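PDB 3I9Y: sensor protein from Vibrio parahaemolyticus, which probably acts, as the sensor domain of a TMAO-responsive membrane histidine kinase, in signalling that transfers a phosphoryl group from ATP to a histidine. Local coordinates for residues A[10-15]-A[258-263]; A[24-29]-A[81-86]; A[48-53]-A[71-76]. All coordinates share one frame; numbering follows the deposited sequence.

In the fold
Helix 5-27, the first in this sensor domain of two stacked four-helix bundles, takes part in two of the contacts: near its beginning it packs on helix 232-267 in contact 1, and at its end on helix 63-114 in contact 2. Helix 32-58 then runs back to pair with helix 63-114 in contact 3, the shortest of the three closures. Contact 3 is nested inside the loop closed by contact 2, which is nested inside that of contact 1; none cross. Contacts 1 and 3 touch, with centres about 9 Å apart, whereas contact 2 lies about 21 Å from contact 1, centre to centre, and nearer the middle of the chain.

Contact 1 (A[10-15]-A[258-263]); sequences RQVSEL and SELNST
V12 and N261 carry this antiparallel helix pair, which belongs to one of the two four-helix bundles of the sensor domain and joins its first helix to its last. The segment axes lie 10.3 Å apart at an angle of 172°. V12 sets its CB toward the other helix and branches there into two methyl groups with different neighbours. CG1, anti to the backbone N (chi1 172°), reaches across to the side chains of N261 and L260. CG2, beside the backbone N, turns to I53 of helix 32-58. Thus one valine fills a corner where three helices converge. On the outer side of the same turn, the side chain of N261 passes V12 in the opposite direction and lies against S13, where the CA atoms of the two segments come nearest, with 6.4 Å between S13 CA and N261 CA. No hydrogen bond spans the segments. L260 has its CB directed toward helix 5-27, and its side chain also touches L69 and N72 of helix 63-114. The apolar part of the contact is a single meeting of methyls, V12 CG1 lying 4.3 Å from L260 CD2.

Contact 2 (A[24-29]-A[81-86]); sequences QMLSNA and AELGVT
L26 and G84 mark the nearest backbone approach, with 8.2 Å between L26 CA and G84 CA, where the last turn of helix 5-27 meets an unbroken part of helix 63-114 and both chains run broadly the same way. Such a parallel pairing is expected of helices facing each other across a bundle of up-and-down helices. Two buried leucines make the touch. L26 and L83 both send CB toward the opposite segment, and in each CG stands anti to the backbone N (chi1 172° and -164°), which extends both chains into the space between the helices. They slide past one another in opposite directions and meet by one methyl apiece, L26 CD2 lying 4.1 Å from L83 CD2. The same methyl comes near the backbone of the residue after L83, with L26 CD2 4.4 Å from G84 CA. The flanking helices cover the pair: M250 of helix 232-267 touches L83, and A38 and R35 of helix 32-58 touch L26. Two residues beyond L26, N28 is the first to leave helical angles. With no hydrogen bond or charge pair between the segments, the contact is apolar, so it is probably held by dispersion and by burial of the leucine methyls, with little directional demand on either side chain.

Contact 3 (A[48-53]-A[71-76]); sequences SLLTHI and SNVQNV
L50 and V73 sit where the backbones of the two segments come nearest, L50 CA lying 8.3 Å from V73 CA, and both segments are helical throughout and run in broadly opposite directions, as consecutive helices of an up-and-down bundle do. The contact shows how one residue on one helix can engage two that stand a turn apart on its partner. V73 points its CB at the facing helix and spreads its methyls, with CG1 anti to the backbone N (chi1 168°) and CG2 beside it. Each methyl has its own partner. V73 CG1 meets the side chain of L50, 3.9 Å from L50 CD2, while V73 CG2 meets the branch methyl of I53, 4.0 Å from I53 CG2. The approaches of L50 and I53 differ. L50 leaves its helix off to one side, and it is the end of its side chain that comes over to V73, the two crossing at a slant. I53 has its CB set toward the other segment and touches V73 by its CG2 methyl, sliding past it in the reverse sense. No hydrogen bond links the segments. I53 is buried, whereas L50 and V73 are partly exposed, which places this seam between the bundle interior and its surface. Helix 63-114 extends the seam through L69, which touches I53, and I77, which touches L50. Helix 5-27 touches L49 through S16, and helix 232-267 touches V76 through L256 and F257.

Contact 1 (A[10-15]-A[258-263])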
ATOM      1  N   ARG A  10      19.961  21.278 -19.767  1.00 27.75           N
ATOM      2  CA  ARG A  10      18.972  20.636 -20.636  1.00 27.31           C
ATOM      3  C   ARG A  10      18.953  19.118 -20.179  1.00 26.80           C
ATOM      4  O   ARG A  10      17.911  18.547 -20.180  1.00 27.84           O
ATOM      5  CB  ARG A  10      19.469  20.732 -22.068  1.00 28.43           C
ATOM      6  CG  ARG A  10      19.294  22.119 -22.685  1.00 29.86           C
ATOM      7  CD  ARG A  10      19.947  22.169 -24.199  1.00 30.44           C
ATOM      8  NE  ARG A  10      19.048  21.337 -25.028  1.00 32.72           N
ATOM      9  CZ  ARG A  10      19.310  20.093 -25.443  1.00 32.52           C
ATOM     10  NH1 ARG A  10      20.506  19.509 -25.137  1.00 31.83           N
ATOM     11  NH2 ARG A  10      18.339  19.432 -26.148  1.00 31.96           N
ATOM     12  N   GLN A  11      20.128  18.486 -19.993  1.00 25.44           N
ATOM     13  CA  GLN A  11      20.210  17.129 -19.551  1.00 25.21           C
ATOM     14  C   GLN A  11      19.530  16.975 -18.117  1.00 25.63           C
ATOM     15  O   GLN A  11      18.778  16.037 -17.883  1.00 23.41           O
ATOM     16  CB  GLN A  11      21.593  16.695 -19.569  1.00 23.93           C
ATOM     17  CG  GLN A  11      21.944  16.360 -21.057  1.00 28.64           C
ATOM     18  CD  GLN A  11      23.461  16.098 -21.214  1.00 30.97           C
ATOM     19  OE1 GLN A  11      24.308  17.111 -21.187  1.00 33.20           O
ATOM     20  NE2 GLN A  11      23.856  14.834 -21.385  1.00 30.20           N
ATOM     21  N   VAL A  12      19.790  17.894 -17.202  1.00 25.41           N
ATOM     22  CA  VAL A  12      19.143  17.805 -15.902  1.00 25.07           C
ATOM     23  C   VAL A  12      17.596  17.852 -16.110  1.00 26.72           C
ATOM     24  O   VAL A  12      16.774  17.095 -15.424  1.00 25.61           O
ATOM     25  CB  VAL A  12      19.549  19.042 -14.963  1.00 23.92           C
ATOM     26  CG1 VAL A  12      18.718  19.065 -13.664  1.00 23.68           C
ATOM     27  CG2 VAL A  12      21.047  18.839 -14.608  1.00 22.97           C
ATOM     28  N   SER A  13      17.144  18.773 -16.963  1.00 25.53           N
ATOM     29  CA  SER A  13      15.680  18.954 -17.132  1.00 26.09           C
ATOM     30  C   SER A  13      15.052  17.643 -17.794  1.00 26.93           C
ATOM     31  O   SER A  13      13.951  17.167 -17.446  1.00 25.57           O
ATOM     32  CB  SER A  13      15.410  20.145 -18.088  1.00 26.73           C
ATOM     33  OG  SER A  13      14.030  20.092 -18.420  1.00 27.76           O
ATOM     34  N   GLU A  14      15.754  17.060 -18.742  1.00 28.01           N
ATOM     35  CA  GLU A  14      15.183  15.904 -19.326  1.00 29.32           C
ATOM     36  C   GLU A  14      15.292  14.671 -18.420  1.00 28.02           C
ATOM     37  O   GLU A  14      14.308  13.863 -18.428  1.00 26.39           O
ATOM     38  CB  GLU A  14      15.778  15.661 -20.685  1.00 34.33           C
ATOM     39  CG  GLU A  14      14.709  14.860 -21.612  1.00 40.71           C
ATOM     40  CD  GLU A  14      15.233  13.483 -21.579  1.00 45.46           C
ATOM     41  OE1 GLU A  14      16.445  13.637 -21.073  1.00 45.78           O
ATOM     42  OE2 GLU A  14      14.515  12.360 -21.975  1.00 45.85           O
ATOM     43  N   LEU A  15      16.380  14.532 -17.623  1.00 24.33           N
ATOM     44  CA  LEU A  15      16.495  13.393 -16.695  1.00 24.32           C
ATOM     45  C   LEU A  15      15.340  13.607 -15.559  1.00 23.79           C
ATOM     46  O   LEU A  15      14.724  12.682 -15.150  1.00 24.21           O
ATOM     47  CB  LEU A  15      17.880  13.247 -16.054  1.00 19.87           C
ATOM     48  CG  LEU A  15      18.652  12.532 -17.046  1.00 20.83           C
ATOM     49  CD1 LEU A  15      20.132  12.812 -16.656  1.00 23.20           C
ATOM     50  CD2 LEU A  15      18.414  11.029 -17.025  1.00 21.29           C
ATOM     51  N   SER A 258      10.445  20.495  -9.671  1.00 25.54           N
ATOM     52  CA  SER A 258      10.155  21.782 -10.222  1.00 29.08           C
ATOM     53  C   SER A 258      11.050  22.771  -9.449  1.00 29.77           C
ATOM     54  O   SER A 258      11.714  23.654 -10.055  1.00 31.35           O
ATOM     55  CB  SER A 258       8.689  22.047  -9.944  1.00 30.96           C
ATOM     56  OG  SER A 258       8.653  23.453 -10.043  1.00 36.21           O
ATOM     57  N   GLU A 259      11.181  22.658  -8.145  1.00 29.26           N
ATOM     58  CA  GLU A 259      12.114  23.541  -7.493  1.00 29.68           C
ATOM     59  C   GLU A 259      13.615  23.286  -7.915  1.00 28.95           C
ATOM     60  O   GLU A 259      14.426  24.246  -7.990  1.00 27.67           O
ATOM     61  CB  GLU A 259      12.125  23.410  -5.965  1.00 34.63           C
ATOM     62  CG  GLU A 259      10.866  23.955  -5.332  1.00 40.60           C
ATOM     63  CD  GLU A 259      10.558  23.269  -3.832  1.00 45.91           C
ATOM     64  OE1 GLU A 259      11.566  22.911  -3.001  1.00 45.76           O
ATOM     65  OE2 GLU A 259       9.245  23.142  -3.519  1.00 49.81           O
ATOM     66  N   LEU A 260      14.033  22.051  -8.155  1.00 25.93           N
ATOM     67  CA  LEU A 260      15.373  21.836  -8.530  1.00 25.00           C
ATOM     68  C   LEU A 260      15.675  22.586  -9.943  1.00 28.24           C
ATOM     69  O   LEU A 260      16.761  23.214 -10.108  1.00 26.20           O
ATOM     70  CB  LEU A 260      15.617  20.386  -8.739  1.00 23.95           C
ATOM     71  CG  LEU A 260      16.873  20.010  -9.478  1.00 26.34           C
ATOM     72  CD1 LEU A 260      18.006  20.409  -8.571  1.00 25.19           C
ATOM     73  CD2 LEU A 260      16.945  18.383  -9.836  1.00 25.59           C
ATOM     74  N   ASN A 261      14.769  22.455 -10.921  1.00 29.09           N
ATOM     75  CA  ASN A 261      15.061  22.985 -12.243  1.00 30.53           C
ATOM     76  C   ASN A 261      14.913  24.491 -12.163  1.00 30.91           C
ATOM     77  O   ASN A 261      15.645  25.154 -12.794  1.00 32.42           O
ATOM     78  CB  ASN A 261      14.132  22.398 -13.278  1.00 31.52           C
ATOM     79  CG  ASN A 261      14.466  20.913 -13.491  1.00 34.53           C
ATOM     80  OD1 ASN A 261      13.892  20.009 -12.812  1.00 33.14           O
ATOM     81  ND2 ASN A 261      15.484  20.667 -14.275  1.00 31.22           N
ATOM     82  N   SER A 262      14.106  25.002 -11.261  1.00 31.58           N
ATOM     83  CA  SER A 262      13.974  26.433 -11.172  1.00 31.14           C
ATOM     84  C   SER A 262      15.253  27.012 -10.599  1.00 30.87           C
ATOM     85  O   SER A 262      15.702  28.067 -11.017  1.00 31.56           O
ATOM     86  CB  SER A 262      12.803  26.775 -10.366  1.00 33.07           C
ATOM     87  OG  SER A 262      13.201  27.866  -9.615  1.00 38.34           O
ATOM     88  N   THR A 263      15.962  26.298  -9.722  1.00 30.35           N
ATOM     89  CA  THR A 263      17.281  26.789  -9.230  1.00 29.03           C
ATOM     90  C   THR A 263      18.314  26.573 -10.352  1.00 31.41           C
ATOM     91  O   THR A 263      19.227  27.426 -10.555  1.00 30.91           O
ATOM     92  CB  THR A 263      17.710  25.988  -8.036  1.00 27.57           C
ATOM     93  OG1 THR A 263      16.832  26.281  -6.926  1.00 26.36           O
ATOM     94  CG2 THR A 263      19.136  26.262  -7.560  1.00 25.76           C
TER

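Contact 2 (A[24-29]-A[81-86])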
ATOM      1  N   GLN A  24       6.343   6.845 -11.525  1.00 24.40           N
ATOM      2  CA  GLN A  24       5.027   6.301 -11.755  1.00 27.15           C
ATOM      3  C   GLN A  24       5.168   4.842 -12.095  1.00 25.17           C
ATOM      4  O   GLN A  24       4.342   4.106 -11.595  1.00 24.93           O
ATOM      5  CB  GLN A  24       4.199   7.022 -12.841  1.00 29.34           C
ATOM      6  CG  GLN A  24       4.312   8.445 -12.666  1.00 36.91           C
ATOM      7  CD  GLN A  24       3.600   9.250 -13.822  1.00 42.45           C
ATOM      8  OE1 GLN A  24       2.815  10.184 -13.513  1.00 45.68           O
ATOM      9  NE2 GLN A  24       3.863   8.890 -15.143  1.00 42.88           N
ATOM     10  N   MET A  25       6.238   4.433 -12.818  1.00 24.47           N
ATOM     11  CA  MET A  25       6.417   3.051 -13.075  1.00 25.31           C
ATOM     12  C   MET A  25       6.556   2.261 -11.716  1.00 25.00           C
ATOM     13  O   MET A  25       5.991   1.120 -11.487  1.00 26.18           O
ATOM     14  CB  MET A  25       7.631   2.778 -13.878  1.00 28.58           C
ATOM     15  CG  MET A  25       7.525   3.042 -15.344  1.00 36.66           C
ATOM     16  SD  MET A  25       6.006   2.334 -16.273  1.00 46.03           S
ATOM     17  CE  MET A  25       6.216   0.586 -15.854  1.00 41.99           C
ATOM     18  N   LEU A  26       7.360   2.825 -10.842  1.00 22.52           N
ATOM     19  CA  LEU A  26       7.617   2.214  -9.595  1.00 22.03           C
ATOM     20  C   LEU A  26       6.346   2.144  -8.838  1.00 22.41           C
ATOM     21  O   LEU A  26       6.055   1.099  -8.254  1.00 22.51           O
ATOM     22  CB  LEU A  26       8.634   2.977  -8.710  1.00 19.10           C
ATOM     23  CG  LEU A  26       8.826   2.494  -7.279  1.00 19.88           C
ATOM     24  CD1 LEU A  26       9.805   1.188  -7.269  1.00 18.37           C
ATOM     25  CD2 LEU A  26       9.784   3.670  -6.482  1.00 18.78           C
ATOM     26  N   SER A  27       5.569   3.195  -8.750  1.00 24.99           N
ATOM     27  CA  SER A  27       4.385   3.058  -7.943  1.00 28.54           C
ATOM     28  C   SER A  27       3.266   2.146  -8.662  1.00 30.07           C
ATOM     29  O   SER A  27       2.366   1.839  -8.037  1.00 32.39           O
ATOM     30  CB  SER A  27       3.804   4.403  -7.595  1.00 29.81           C
ATOM     31  OG  SER A  27       2.854   4.599  -8.633  1.00 35.28           O
ATOM     32  N   ASN A  28       3.349   1.714  -9.906  1.00 29.71           N
ATOM     33  CA  ASN A  28       2.383   0.843 -10.478  1.00 30.82           C
ATOM     34  C   ASN A  28       2.907  -0.569 -10.533  1.00 30.69           C
ATOM     35  O   ASN A  28       2.233  -1.435 -11.150  1.00 28.20           O
ATOM     36  CB  ASN A  28       2.068   1.196 -11.872  1.00 31.66           C
ATOM     37  CG  ASN A  28       1.228   2.473 -11.926  1.00 36.68           C
ATOM     38  OD1 ASN A  28       0.527   2.847 -10.883  1.00 40.29           O
ATOM     39  ND2 ASN A  28       1.276   3.179 -13.063  1.00 34.88           N
ATOM     40  N   ALA A  29       4.081  -0.800  -9.905  1.00 28.30           N
ATOM     41  CA  ALA A  29       4.638  -2.148  -9.947  1.00 29.24           C
ATOM     42  C   ALA A  29       3.678  -3.106  -9.148  1.00 29.21           C
ATOM     43  O   ALA A  29       3.244  -2.810  -8.071  1.00 25.82           O
ATOM     44  CB  ALA A  29       6.043  -2.245  -9.233  1.00 27.70           C
ATOM     45  N   ALA A  81      14.228   8.021  -1.722  1.00 18.27           N
ATOM     46  CA  ALA A  81      14.626   6.848  -0.943  1.00 19.11           C
ATOM     47  C   ALA A  81      13.335   6.599  -0.139  1.00 18.96           C
ATOM     48  O   ALA A  81      13.076   5.471   0.026  1.00 21.01           O
ATOM     49  CB  ALA A  81      15.698   7.199   0.245  1.00 17.03           C
ATOM     50  N   GLU A  82      12.583   7.592   0.328  1.00 18.01           N
ATOM     51  CA  GLU A  82      11.465   7.273   1.125  1.00 20.28           C
ATOM     52  C   GLU A  82      10.325   6.523   0.308  1.00 21.51           C
ATOM     53  O   GLU A  82       9.720   5.560   0.822  1.00 21.70           O
ATOM     54  CB  GLU A  82      10.897   8.497   1.792  1.00 20.24           C
ATOM     55  CG  GLU A  82       9.749   8.196   2.628  1.00 25.78           C
ATOM     56  CD  GLU A  82       9.350   9.399   3.510  1.00 29.57           C
ATOM     57  OE1 GLU A  82      10.120  10.419   3.610  1.00 31.86           O
ATOM     58  OE2 GLU A  82       8.271   9.303   4.141  1.00 32.16           O
ATOM     59  N   LEU A  83      10.101   6.931  -0.924  1.00 21.14           N
ATOM     60  CA  LEU A  83       9.117   6.323  -1.778  1.00 21.19           C
ATOM     61  C   LEU A  83       9.662   4.890  -1.993  1.00 20.31           C
ATOM     62  O   LEU A  83       8.926   3.975  -2.083  1.00 19.98           O
ATOM     63  CB  LEU A  83       9.184   7.032  -3.146  1.00 23.22           C
ATOM     64  CG  LEU A  83       7.985   6.776  -4.005  1.00 29.28           C
ATOM     65  CD1 LEU A  83       6.777   7.468  -3.337  1.00 29.39           C
ATOM     66  CD2 LEU A  83       8.188   7.335  -5.533  1.00 33.35           C
ATOM     67  N   GLY A  84      10.930   4.632  -2.185  1.00 17.19           N
ATOM     68  CA  GLY A  84      11.306   3.208  -2.328  1.00 17.19           C
ATOM     69  C   GLY A  84      10.862   2.303  -1.138  1.00 17.95           C
ATOM     70  O   GLY A  84      10.400   1.150  -1.367  1.00 18.90           O
ATOM     71  N   VAL A  85      10.989   2.759   0.085  1.00 16.87           N
ATOM     72  CA  VAL A  85      10.656   1.965   1.296  1.00 18.34           C
ATOM     73  C   VAL A  85       9.095   1.764   1.294  1.00 18.56           C
ATOM     74  O   VAL A  85       8.608   0.632   1.524  1.00 14.92           O
ATOM     75  CB  VAL A  85      11.033   2.777   2.504  1.00 19.45           C
ATOM     76  CG1 VAL A  85      10.336   2.256   3.869  1.00 18.69           C
ATOM     77  CG2 VAL A  85      12.637   2.786   2.567  1.00 16.76           C
ATOM     78  N   THR A  86       8.361   2.865   1.000  1.00 16.86           N
ATOM     79  CA  THR A  86       6.899   2.868   0.896  1.00 19.63           C
ATOM     80  C   THR A  86       6.336   1.897  -0.118  1.00 18.41           C
ATOM     81  O   THR A  86       5.330   1.201   0.144  1.00 19.16           O
ATOM     82  CB  THR A  86       6.519   4.424   0.576  1.00 21.54           C
ATOM     83  OG1 THR A  86       6.633   5.045   1.862  1.00 26.97           O
ATOM     84  CG2 THR A  86       5.326   4.623   0.062  1.00 27.05           C
TER

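Contact 3 (A[48-53]-A[71-76])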
ATOM      1  N   SER A  48      22.787   9.511 -13.306  1.00 24.40           N
ATOM      2  CA  SER A  48      23.147  10.395 -14.381  1.00 26.00           C
ATOM      3  C   SER A  48      22.707  11.829 -14.006  1.00 24.79           C
ATOM      4  O   SER A  48      23.373  12.754 -14.401  1.00 25.78           O
ATOM      5  CB  SER A  48      22.378  10.119 -15.690  1.00 27.94           C
ATOM      6  OG  SER A  48      22.492   8.811 -16.024  1.00 29.40           O
ATOM      7  N   LEU A  49      21.523  12.017 -13.434  1.00 22.93           N
ATOM      8  CA  LEU A  49      21.093  13.357 -13.157  1.00 21.33           C
ATOM      9  C   LEU A  49      22.186  14.012 -12.218  1.00 23.31           C
ATOM     10  O   LEU A  49      22.531  15.236 -12.356  1.00 21.13           O
ATOM     11  CB  LEU A  49      19.761  13.353 -12.453  1.00 20.96           C
ATOM     12  CG  LEU A  49      19.419  14.813 -12.239  1.00 23.65           C
ATOM     13  CD1 LEU A  49      18.086  15.322 -12.676  1.00 25.04           C
ATOM     14  CD2 LEU A  49      19.376  14.825 -10.853  1.00 25.23           C
ATOM     15  N   LEU A  50      22.782  13.174 -11.287  1.00 23.58           N
ATOM     16  CA  LEU A  50      23.675  13.720 -10.260  1.00 23.92           C
ATOM     17  C   LEU A  50      25.033  14.102 -10.985  1.00 26.73           C
ATOM     18  O   LEU A  50      25.618  15.089 -10.582  1.00 26.09           O
ATOM     19  CB  LEU A  50      23.945  12.706  -9.132  1.00 21.84           C
ATOM     20  CG  LEU A  50      22.645  12.620  -8.303  1.00 23.35           C
ATOM     21  CD1 LEU A  50      22.910  11.577  -7.213  1.00 21.19           C
ATOM     22  CD2 LEU A  50      22.242  13.834  -7.781  1.00 22.41           C
ATOM     23  N   THR A  51      25.512  13.318 -11.977  1.00 26.41           N
ATOM     24  CA  THR A  51      26.703  13.775 -12.618  1.00 29.03           C
ATOM     25  C   THR A  51      26.480  15.072 -13.411  1.00 27.61           C
ATOM     26  O   THR A  51      27.384  15.895 -13.542  1.00 27.53           O
ATOM     27  CB  THR A  51      27.375  12.737 -13.523  1.00 30.39           C
ATOM     28  OG1 THR A  51      26.793  12.845 -14.810  1.00 35.65           O
ATOM     29  CG2 THR A  51      27.147  11.277 -13.013  1.00 27.63           C
ATOM     30  N   HIS A  52      25.310  15.335 -13.919  1.00 27.43           N
ATOM     31  CA  HIS A  52      25.213  16.598 -14.633  1.00 27.55           C
ATOM     32  C   HIS A  52      25.088  17.755 -13.617  1.00 29.86           C
ATOM     33  O   HIS A  52      25.512  18.908 -13.870  1.00 30.67           O
ATOM     34  CB  HIS A  52      23.966  16.606 -15.592  1.00 25.82           C
ATOM     35  CG  HIS A  52      24.150  15.687 -16.751  1.00 27.74           C
ATOM     36  ND1 HIS A  52      23.410  14.537 -16.913  1.00 28.62           N
ATOM     37  CD2 HIS A  52      25.115  15.637 -17.719  1.00 26.21           C
ATOM     38  CE1 HIS A  52      23.898  13.801 -17.912  1.00 26.87           C
ATOM     39  NE2 HIS A  52      24.932  14.438 -18.424  1.00 26.33           N
ATOM     40  N   ILE A  53      24.483  17.474 -12.456  1.00 29.69           N
ATOM     41  CA  ILE A  53      24.326  18.523 -11.492  1.00 30.81           C
ATOM     42  C   ILE A  53      25.758  18.892 -10.998  1.00 31.53           C
ATOM     43  O   ILE A  53      26.068  20.059 -10.747  1.00 30.27           O
ATOM     44  CB  ILE A  53      23.515  18.086 -10.227  1.00 30.61           C
ATOM     45  CG1 ILE A  53      22.114  17.749 -10.566  1.00 30.53           C
ATOM     46  CG2 ILE A  53      23.543  19.222  -9.199  1.00 29.47           C
ATOM     47  CD1 ILE A  53      21.578  18.964 -10.914  1.00 33.94           C
ATOM     48  N   SER A  71      20.595  21.906  -1.265  1.00 22.75           N
ATOM     49  CA  SER A  71      19.546  21.434  -0.487  1.00 24.34           C
ATOM     50  C   SER A  71      18.381  20.869  -1.481  1.00 24.12           C
ATOM     51  O   SER A  71      17.675  19.839  -1.144  1.00 22.52           O
ATOM     52  CB  SER A  71      19.177  22.596   0.427  1.00 26.13           C
ATOM     53  OG  SER A  71      17.833  22.756   0.346  1.00 30.51           O
ATOM     54  N   ASN A  72      18.174  21.472  -2.707  1.00 22.80           N
ATOM     55  CA  ASN A  72      17.177  20.914  -3.625  1.00 21.58           C
ATOM     56  C   ASN A  72      17.622  19.414  -3.967  1.00 21.36           C
ATOM     57  O   ASN A  72      16.743  18.549  -4.075  1.00 20.36           O
ATOM     58  CB  ASN A  72      17.107  21.584  -4.971  1.00 21.57           C
ATOM     59  CG  ASN A  72      16.641  22.987  -4.888  1.00 25.15           C
ATOM     60  OD1 ASN A  72      15.870  23.406  -3.960  1.00 25.01           O
ATOM     61  ND2 ASN A  72      17.117  23.765  -5.803  1.00 20.97           N
ATOM     62  N   VAL A  73      18.926  19.117  -4.138  1.00 19.18           N
ATOM     63  CA  VAL A  73      19.338  17.834  -4.490  1.00 19.39           C
ATOM     64  C   VAL A  73      19.099  16.797  -3.285  1.00 20.24           C
ATOM     65  O   VAL A  73      18.682  15.598  -3.525  1.00 19.07           O
ATOM     66  CB  VAL A  73      20.831  17.843  -4.898  1.00 21.32           C
ATOM     67  CG1 VAL A  73      21.395  16.487  -5.015  1.00 17.97           C
ATOM     68  CG2 VAL A  73      21.011  18.606  -6.219  1.00 20.28           C
ATOM     69  N   GLN A  74      19.419  17.208  -2.060  1.00 18.04           N
ATOM     70  CA  GLN A  74      19.235  16.355  -0.913  1.00 18.57           C
ATOM     71  C   GLN A  74      17.684  16.056  -0.776  1.00 18.30           C
ATOM     72  O   GLN A  74      17.308  14.922  -0.454  1.00 19.30           O
ATOM     73  CB  GLN A  74      19.683  17.021   0.390  1.00 19.55           C
ATOM     74  CG  GLN A  74      21.247  17.194   0.414  1.00 23.39           C
ATOM     75  CD  GLN A  74      21.770  17.694   1.761  1.00 29.38           C
ATOM     76  OE1 GLN A  74      22.942  18.181   1.796  1.00 33.56           O
ATOM     77  NE2 GLN A  74      21.038  17.490   2.867  1.00 26.14           N
ATOM     78  N   ASN A  75      16.830  17.035  -1.005  1.00 18.24           N
ATOM     79  CA  ASN A  75      15.458  16.804  -0.870  1.00 19.82           C
ATOM     80  C   ASN A  75      14.952  15.765  -1.899  1.00 20.57           C
ATOM     81  O   ASN A  75      14.104  14.936  -1.514  1.00 20.55           O
ATOM     82  CB  ASN A  75      14.595  18.040  -0.974  1.00 20.94           C
ATOM     83  CG  ASN A  75      14.830  18.980   0.214  1.00 24.80           C
ATOM     84  OD1 ASN A  75      15.288  18.537   1.257  1.00 24.65           O
ATOM     85  ND2 ASN A  75      14.515  20.298   0.021  1.00 23.43           N
ATOM     86  N   VAL A  76      15.420  15.813  -3.144  1.00 19.03           N
ATOM     87  CA  VAL A  76      15.035  14.882  -4.141  1.00 19.02           C
ATOM     88  C   VAL A  76      15.554  13.516  -3.725  1.00 19.76           C
ATOM     89  O   VAL A  76      14.770  12.515  -3.735  1.00 18.02           O
ATOM     90  CB  VAL A  76      15.604  15.283  -5.508  1.00 21.10           C
ATOM     91  CG1 VAL A  76      15.639  14.133  -6.521  1.00 21.83           C
ATOM     92  CG2 VAL A  76      14.807  16.501  -6.091  1.00 19.51           C
TER